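PDB 1QYI: hypothetical protein from Staphylococcus aureus subsp. aureus, which is of unknown function but carries a haloacid dehalogenase-like region, consistent with a hydrolase of the HAD superfamily. Local coordinates for residues A[66-71]-A[132-137]. Sequence-based numbering, arbitrary orientation.
Sequences LNKLKS and LPLQFL
Lys68 and Leu137 bring the backbones of helix 64-71 and the short, weakly bonded helix 134-137 closest together, with 7.7 Å between their CA atoms, a separation bridged mainly by side chains. Leu137 gives the largest single share of the buried surface, with Lys68 close behind. Its CB points toward the other segment; chi1 of -50° sets CG anti to the carbonyl carbon, and the anti chi2 (166°) then brings the methyl CD1 to Lys68 and Leu69. There CD1 meets CD2 of Leu69 at 3.5 Å, the two leucines crossing at about a right angle, and the same methyl lies 3.9 Å from CB of Lys68. The lysine runs alongside Leu137 in the opposite sense; a bend at chi2 (-48°), followed by an extended chi3, lays its CE 4.0 Å from the backbone O of Leu137. On the flank, CD1 of Leu134 approaches CG of Lys68 at 4.3 Å. Both segments belong to the all-helical region between strands 3-6 and 233-237, consistent with a HAD cap, where Pro133 and Phe136 also rest on helix 77-93. With 189 Å² buried and no polar bond between the segments, the contact probably rests on dispersion and exclusion of water, the lysine contributing its methylenes.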
loop_
_atom_site.group_PDB
_atom_site.type_symbol
_atom_site.label_atom_id
_atom_site.label_comp_id
_atom_site.label_asym_id
_atom_site.label_seq_id
_atom_site.Cartn_x
_atom_site.Cartn_y
_atom_site.Cartn_z
ATOM N N LEU A 66 3.243 4.046 -13.081
ATOM C CA LEU A 66 2.999 4.038 -11.646
ATOM C C LEU A 66 2.676 5.419 -11.072
ATOM O O LEU A 66 1.867 5.539 -10.149
ATOM C CB LEU A 66 4.216 3.441 -10.937
ATOM C CG LEU A 66 4.286 3.457 -9.409
ATOM C CD1 LEU A 66 3.008 2.899 -8.791
ATOM C CD2 LEU A 66 5.494 2.641 -8.974
ATOM N N ASN A 67 3.301 6.458 -11.621
ATOM C CA ASN A 67 3.062 7.823 -11.159
ATOM C C ASN A 67 1.828 8.454 -11.797
ATOM O O ASN A 67 1.218 9.358 -11.219
ATOM C CB ASN A 67 4.282 8.702 -11.438
ATOM C CG ASN A 67 5.472 8.325 -10.587
ATOM O OD1 ASN A 67 5.364 8.234 -9.362
ATOM N ND2 ASN A 67 6.617 8.103 -11.226
ATOM N N LYS A 68 1.463 7.983 -12.989
ATOM C CA LYS A 68 0.294 8.503 -13.687
ATOM C C LYS A 68 -0.963 8.062 -12.938
ATOM O O LYS A 68 -1.896 8.842 -12.770
ATOM C CB LYS A 68 0.243 7.976 -15.129
ATOM C CG LYS A 68 -0.359 8.943 -16.165
ATOM C CD LYS A 68 -1.683 9.569 -15.717
ATOM C CE LYS A 68 -2.329 10.415 -16.824
ATOM N NZ LYS A 68 -1.468 11.537 -17.303
ATOM N N LEU A 69 -0.976 6.807 -12.490
ATOM C CA LEU A 69 -2.112 6.255 -11.759
ATOM C C LEU A 69 -2.320 7.017 -10.461
ATOM O O LEU A 69 -3.442 7.122 -9.967
ATOM C CB LEU A 69 -1.876 4.776 -11.454
ATOM C CG LEU A 69 -1.603 3.862 -12.654
ATOM C CD1 LEU A 69 -1.174 2.494 -12.151
ATOM C CD2 LEU A 69 -2.841 3.751 -13.523
ATOM N N LYS A 70 -1.235 7.545 -9.904
ATOM C CA LYS A 70 -1.323 8.312 -8.668
ATOM C C LYS A 70 -2.016 9.641 -8.952
ATOM O O LYS A 70 -2.992 9.994 -8.297
ATOM C CB LYS A 70 0.077 8.561 -8.096
ATOM C CG LYS A 70 0.867 7.296 -7.859
ATOM C CD LYS A 70 0.310 6.483 -6.702
ATOM C CE LYS A 70 0.984 6.877 -5.393
ATOM N NZ LYS A 70 2.438 6.517 -5.401
ATOM N N SER A 71 -1.519 10.370 -9.942
ATOM C CA SER A 71 -2.103 11.661 -10.285
ATOM C C SER A 71 -3.574 11.571 -10.704
ATOM O O SER A 71 -4.267 12.587 -10.748
ATOM C CB SER A 71 -1.303 12.327 -11.409
ATOM O OG SER A 71 -1.609 11.772 -12.680
ATOM N N LEU A 132 1.630 0.397 -23.671
ATOM C CA LEU A 132 0.190 0.471 -23.887
ATOM C C LEU A 132 -0.611 1.055 -22.717
ATOM O O LEU A 132 -1.395 1.992 -22.905
ATOM C CB LEU A 132 -0.364 -0.915 -24.239
ATOM C CG LEU A 132 -1.839 -0.924 -24.652
ATOM C CD1 LEU A 132 -2.018 -0.074 -25.901
ATOM C CD2 LEU A 132 -2.301 -2.348 -24.906
ATOM N N PRO A 133 -0.432 0.512 -21.494
ATOM C CA PRO A 133 -1.185 1.043 -20.353
ATOM C C PRO A 133 -1.016 2.551 -20.176
ATOM O O PRO A 133 -1.975 3.260 -19.866
ATOM C CB PRO A 133 -0.651 0.230 -19.170
ATOM C CG PRO A 133 0.718 -0.198 -19.618
ATOM C CD PRO A 133 0.518 -0.533 -21.066
ATOM N N LEU A 134 0.201 3.036 -20.393
ATOM C CA LEU A 134 0.489 4.461 -20.263
ATOM C C LEU A 134 -0.202 5.241 -21.375
ATOM O O LEU A 134 -0.666 6.359 -21.167
ATOM C CB LEU A 134 1.996 4.696 -20.335
ATOM C CG LEU A 134 2.461 6.133 -20.144
ATOM C CD1 LEU A 134 2.140 6.584 -18.730
ATOM C CD2 LEU A 134 3.949 6.221 -20.404
ATOM N N GLN A 135 -0.253 4.646 -22.561
ATOM C CA GLN A 135 -0.888 5.277 -23.708
ATOM C C GLN A 135 -2.393 5.021 -23.637
ATOM O O GLN A 135 -3.142 5.317 -24.567
ATOM C CB GLN A 135 -0.313 4.706 -24.997
ATOM C CG GLN A 135 1.194 4.886 -25.118
ATOM C CD GLN A 135 1.767 4.153 -26.314
ATOM O OE1 GLN A 135 2.921 4.357 -26.684
ATOM N NE2 GLN A 135 0.960 3.287 -26.920
ATOM N N PHE A 136 -2.820 4.456 -22.517
ATOM C CA PHE A 136 -4.222 4.175 -22.280
ATOM C C PHE A 136 -4.791 5.299 -21.416
ATOM O O PHE A 136 -5.892 5.784 -21.662
ATOM C CB PHE A 136 -4.372 2.830 -21.561
ATOM C CG PHE A 136 -5.676 2.675 -20.831
ATOM C CD1 PHE A 136 -6.874 2.542 -21.526
ATOM C CD2 PHE A 136 -5.709 2.696 -19.439
ATOM C CE1 PHE A 136 -8.085 2.433 -20.842
ATOM C CE2 PHE A 136 -6.912 2.588 -18.749
ATOM C CZ PHE A 136 -8.102 2.457 -19.449
ATOM N N LEU A 137 -4.021 5.706 -20.412
ATOM C CA LEU A 137 -4.428 6.752 -19.476
ATOM C C LEU A 137 -4.386 8.156 -20.078
ATOM O O LEU A 137 -4.927 9.099 -19.503
ATOM C CB LEU A 137 -3.536 6.694 -18.230
ATOM C CG LEU A 137 -3.383 5.317 -17.570
ATOM C CD1 LEU A 137 -2.231 5.360 -16.608
ATOM C CD2 LEU A 137 -4.666 4.907 -16.885
#